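Local coordinates for protein exoglucanase A (Cellulomonas fimi, PDB 7CBD) that hydrolyses beta-1,4-glucosidic linkages of cellulose with inversion of anomeric configuration, releasing cellobiose from the non-reducing chain ends, this chain being its catalytic domain, at residues I93-A105 against E160-V174. Residues are numbered along the deposited sequence; the frame is centred on the assembly and turned at random.
Sequences IYDLPGRDCFALA and EPACQQAAPYYRQGV
With CG anti to its carbonyl carbon (chi1 -72°), Tyr170 slants its ring back toward the helix N-terminus and brings its hydroxyl to the loop, while Cys101, its SG between backbone N and carbonyl carbon (chi1 62°), turns its sulfur toward the first turn of the helix. There Cys101 SG joins Cys163 SG in a disulfide (2.0 Å, chi3 95°), and the same Cys101 sulfur lies 3.9 Å from Tyr170 CE1, oblique to the ring. The phenol hydroxyl has one firm and one weak partner: Tyr170 OH donates to Gly98 O (2.7 Å), standing above the carbonyl plane, and accepts a weak, bent bond from Cys101 N (3.0 Å). Pro97 O sits at the ring edge, in plane, 3.3 Å from Tyr170 CE2, and Ala166 CB covers part of one face. In the glycosyl hydrolase family 6 fold, a distorted parallel beta/alpha barrel, this fastens the loop after strand 87-93 to helix 161-182. Asp100, between the tethered Gly98 and Cys101, approaches Asp149, the predicted proton donor; Arg99 NE holds Asp100 OD2 in a salt bridge, and Tyr94 OH donates to Asp100 OD1. A phenylalanine in place of Tyr170 would probably leave Gly98 O without its hydroxyl donor and Cys101 N without its weak acceptor, loosening the hold on the type II turn from Leu96 to Arg99. Farther along the helix, Leu96 brings CD2 to within 3.7 Å of Gly173 CA, where a side chain would clash, and its CD1 rests against Tyr170 CD2 and Val174 CG2. Pro97 CB packs across Tyr169 CB (3.9 Å), and the Tyr169 hydroxyl goes on to a hydrogen bond with Asp114 of helix 114-132.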
# COMPACT_ATOMS: atom_id res chain seq x y z
N ILE A 93 -6.38 8.60 -0.65
CA ILE A 93 -7.80 8.85 -0.54
C ILE A 93 -8.41 7.56 0.00
O ILE A 93 -8.33 6.51 -0.65
CB ILE A 93 -8.38 9.20 -1.92
CG1 ILE A 93 -7.60 10.36 -2.56
CG2 ILE A 93 -9.86 9.49 -1.85
CD1 ILE A 93 -7.61 11.64 -1.75
N TYR A 94 -8.97 7.60 1.21
CA TYR A 94 -9.30 6.36 1.92
C TYR A 94 -10.41 6.60 2.94
O TYR A 94 -10.18 6.54 4.15
CB TYR A 94 -8.06 5.81 2.63
CG TYR A 94 -8.17 4.41 3.22
CD1 TYR A 94 -8.76 3.37 2.52
CD2 TYR A 94 -7.64 4.14 4.48
CE1 TYR A 94 -8.84 2.09 3.07
CE2 TYR A 94 -7.71 2.87 5.03
CZ TYR A 94 -8.31 1.85 4.32
OH TYR A 94 -8.37 0.59 4.88
N ASP A 95 -11.64 6.86 2.46
CA ASP A 95 -12.74 7.04 3.39
C ASP A 95 -14.10 6.66 2.80
O ASP A 95 -15.11 7.23 3.21
CB ASP A 95 -12.77 8.47 3.95
CG ASP A 95 -13.43 8.56 5.31
OD1 ASP A 95 -13.58 7.52 6.01
OD2 ASP A 95 -13.79 9.69 5.69
N LEU A 96 -14.15 5.68 1.90
CA LEU A 96 -15.41 5.36 1.24
C LEU A 96 -16.47 4.96 2.27
O LEU A 96 -16.16 4.36 3.30
CB LEU A 96 -15.26 4.19 0.27
CG LEU A 96 -14.75 4.56 -1.11
CD1 LEU A 96 -14.31 3.32 -1.84
CD2 LEU A 96 -15.78 5.32 -1.92
N PRO A 97 -17.74 5.24 1.98
CA PRO A 97 -18.82 4.63 2.78
C PRO A 97 -18.68 3.12 2.75
O PRO A 97 -18.38 2.53 1.70
CB PRO A 97 -20.10 5.09 2.06
CG PRO A 97 -19.67 6.32 1.28
CD PRO A 97 -18.26 6.05 0.86
N GLY A 98 -18.87 2.49 3.90
CA GLY A 98 -18.71 1.05 3.99
C GLY A 98 -17.30 0.56 3.76
O GLY A 98 -17.10 -0.57 3.29
N ARG A 99 -16.30 1.39 4.08
CA ARG A 99 -14.90 1.07 3.82
C ARG A 99 -14.53 -0.29 4.37
O ARG A 99 -14.99 -0.70 5.44
CB ARG A 99 -14.01 2.13 4.49
CG ARG A 99 -12.72 2.40 3.75
CD ARG A 99 -11.85 3.41 4.48
NE ARG A 99 -11.32 2.84 5.72
CZ ARG A 99 -10.66 3.53 6.64
NH1 ARG A 99 -10.44 4.83 6.47
NH2 ARG A 99 -10.23 2.92 7.73
N ASP A 100 -13.69 -1.01 3.63
CA ASP A 100 -13.15 -2.31 4.05
C ASP A 100 -14.28 -3.29 4.37
O ASP A 100 -14.36 -3.85 5.46
CB ASP A 100 -12.21 -2.16 5.25
CG ASP A 100 -11.20 -1.05 5.06
OD1 ASP A 100 -10.31 -1.17 4.19
OD2 ASP A 100 -11.30 -0.03 5.77
N CYS A 101 -15.15 -3.51 3.38
CA CYS A 101 -16.39 -4.23 3.64
C CYS A 101 -16.20 -5.69 4.03
O CYS A 101 -17.08 -6.27 4.66
CB CYS A 101 -17.34 -4.12 2.44
SG CYS A 101 -16.71 -4.84 0.90
N PHE A 102 -15.16 -6.27 3.54
CA PHE A 102 -14.75 -7.70 3.97
C PHE A 102 -14.21 -7.85 5.47
O PHE A 102 -14.08 -8.96 5.86
CB PHE A 102 -13.68 -8.17 2.98
CG PHE A 102 -13.43 -9.66 2.98
CD1 PHE A 102 -14.48 -10.56 3.06
CD2 PHE A 102 -12.14 -10.15 2.84
CE1 PHE A 102 -14.24 -11.92 3.03
CE2 PHE A 102 -11.90 -11.51 2.81
CZ PHE A 102 -12.95 -12.39 2.90
N ALA A 103 -13.89 -6.77 6.17
CA ALA A 103 -13.45 -6.86 7.52
C ALA A 103 -14.65 -7.23 8.37
O ALA A 103 -15.72 -6.78 8.18
CB ALA A 103 -12.88 -5.53 7.91
N LEU A 104 -14.48 -8.14 9.32
CA LEU A 104 -15.65 -8.46 10.17
C LEU A 104 -15.52 -7.52 11.38
O LEU A 104 -15.10 -7.90 12.45
CB LEU A 104 -15.76 -9.98 10.44
N ALA A 105 -15.94 -6.29 11.14
CA ALA A 105 -15.88 -5.10 11.94
C ALA A 105 -16.35 -3.97 11.04
O ALA A 105 -16.32 -4.10 9.80
CB ALA A 105 -14.46 -4.78 12.28
N GLU A 160 -20.31 -11.43 1.20
CA GLU A 160 -20.50 -10.78 2.49
C GLU A 160 -21.54 -9.68 2.35
O GLU A 160 -21.40 -8.81 1.48
CB GLU A 160 -19.18 -10.20 2.98
CG GLU A 160 -19.31 -9.13 4.08
CD GLU A 160 -20.10 -9.59 5.30
OE1 GLU A 160 -19.99 -10.77 5.69
OE2 GLU A 160 -20.83 -8.76 5.87
N PRO A 161 -22.61 -9.70 3.15
CA PRO A 161 -23.64 -8.64 3.03
C PRO A 161 -23.09 -7.23 3.10
O PRO A 161 -23.58 -6.35 2.38
CB PRO A 161 -24.60 -8.97 4.18
CG PRO A 161 -24.48 -10.46 4.33
CD PRO A 161 -23.03 -10.79 4.05
N ALA A 162 -22.07 -6.98 3.92
CA ALA A 162 -21.50 -5.64 3.99
C ALA A 162 -20.92 -5.21 2.65
O ALA A 162 -20.97 -4.02 2.31
CB ALA A 162 -20.41 -5.58 5.06
N CYS A 163 -20.38 -6.14 1.86
CA CYS A 163 -19.86 -5.78 0.55
C CYS A 163 -20.98 -5.55 -0.46
O CYS A 163 -20.87 -4.68 -1.32
CB CYS A 163 -18.85 -6.81 0.05
SG CYS A 163 -17.30 -6.79 0.98
N GLN A 164 -22.08 -6.32 -0.36
CA GLN A 164 -23.26 -6.02 -1.17
C GLN A 164 -23.76 -4.62 -0.87
O GLN A 164 -24.06 -3.84 -1.79
CB GLN A 164 -24.35 -7.05 -0.87
CG GLN A 164 -23.96 -8.45 -1.28
CD GLN A 164 -24.80 -9.50 -0.59
OE1 GLN A 164 -25.91 -9.22 -0.12
NE2 GLN A 164 -24.29 -10.73 -0.52
N GLN A 165 -23.85 -4.27 0.42
CA GLN A 165 -24.32 -2.95 0.82
C GLN A 165 -23.38 -1.86 0.33
O GLN A 165 -23.83 -0.78 -0.08
CB GLN A 165 -24.43 -2.88 2.35
CG GLN A 165 -25.50 -3.80 2.95
CD GLN A 165 -25.20 -4.20 4.40
OE1 GLN A 165 -24.28 -3.68 5.03
NE2 GLN A 165 -25.99 -5.14 4.92
N ALA A 166 -22.08 -2.13 0.35
CA ALA A 166 -21.09 -1.12 -0.00
C ALA A 166 -20.97 -0.92 -1.50
O ALA A 166 -20.57 0.16 -1.95
CB ALA A 166 -19.73 -1.48 0.59
N ALA A 167 -21.30 -1.95 -2.29
CA ALA A 167 -21.06 -1.94 -3.74
C ALA A 167 -21.51 -0.68 -4.45
O ALA A 167 -20.68 -0.07 -5.15
CB ALA A 167 -21.63 -3.22 -4.39
N PRO A 168 -22.76 -0.22 -4.34
CA PRO A 168 -23.12 1.01 -5.06
C PRO A 168 -22.34 2.22 -4.58
O PRO A 168 -22.05 3.12 -5.38
CB PRO A 168 -24.63 1.14 -4.80
CG PRO A 168 -24.87 0.37 -3.55
CD PRO A 168 -23.91 -0.78 -3.61
N TYR A 169 -21.95 2.25 -3.31
CA TYR A 169 -21.21 3.39 -2.79
C TYR A 169 -19.75 3.36 -3.19
O TYR A 169 -19.15 4.42 -3.39
CB TYR A 169 -21.40 3.47 -1.27
CG TYR A 169 -22.86 3.57 -0.93
CD1 TYR A 169 -23.59 4.69 -1.28
CD2 TYR A 169 -23.52 2.52 -0.30
CE1 TYR A 169 -24.93 4.79 -0.99
CE2 TYR A 169 -24.86 2.60 -0.01
CZ TYR A 169 -25.56 3.74 -0.36
OH TYR A 169 -26.90 3.83 -0.07
N TYR A 170 -19.15 2.18 -3.33
CA TYR A 170 -17.80 2.12 -3.89
C TYR A 170 -17.80 2.63 -5.32
O TYR A 170 -16.94 3.42 -5.71
CB TYR A 170 -17.24 0.70 -3.85
CG TYR A 170 -16.85 0.15 -2.49
CD1 TYR A 170 -16.24 -1.09 -2.41
CD2 TYR A 170 -17.09 0.84 -1.30
CE1 TYR A 170 -15.89 -1.65 -1.19
CE2 TYR A 170 -16.73 0.29 -0.06
CZ TYR A 170 -16.14 -0.96 -0.02
OH TYR A 170 -15.79 -1.55 1.18
N ARG A 171 -18.77 2.18 -6.13
CA ARG A 171 -18.81 2.61 -7.52
C ARG A 171 -19.05 4.12 -7.62
O ARG A 171 -18.36 4.82 -8.36
CB ARG A 171 -19.89 1.83 -8.27
CG ARG A 171 -19.51 0.39 -8.57
CD ARG A 171 -20.64 -0.23 -9.37
NE ARG A 171 -20.44 -1.63 -9.72
CZ ARG A 171 -19.95 -2.05 -10.88
NH1 ARG A 171 -19.56 -1.17 -11.80
NH2 ARG A 171 -19.85 -3.34 -11.13
N GLN A 172 -20.04 4.63 -6.88
CA GLN A 172 -20.37 6.05 -6.99
C GLN A 172 -19.32 6.92 -6.30
O GLN A 172 -19.01 8.01 -6.77
CB GLN A 172 -21.77 6.30 -6.44
CG GLN A 172 -22.86 5.56 -7.21
CD GLN A 172 -24.20 5.57 -6.51
OE1 GLN A 172 -24.54 6.52 -5.81
NE2 GLN A 172 -24.99 4.52 -6.72
N GLY A 173 -18.76 6.44 -5.18
CA GLY A 173 -17.76 7.21 -4.48
C GLY A 173 -16.46 7.30 -5.25
O GLY A 173 -15.85 8.36 -5.33
N VAL A 174 -16.01 6.18 -5.83
CA VAL A 174 -14.80 6.22 -6.63
C VAL A 174 -15.01 7.09 -7.87
O VAL A 174 -14.12 7.87 -8.25
CB VAL A 174 -14.28 4.81 -6.97
CG1 VAL A 174 -13.12 4.89 -7.97
CG2 VAL A 174 -13.82 4.10 -5.71
O HOH W 1 -20.01 -1.96 4.41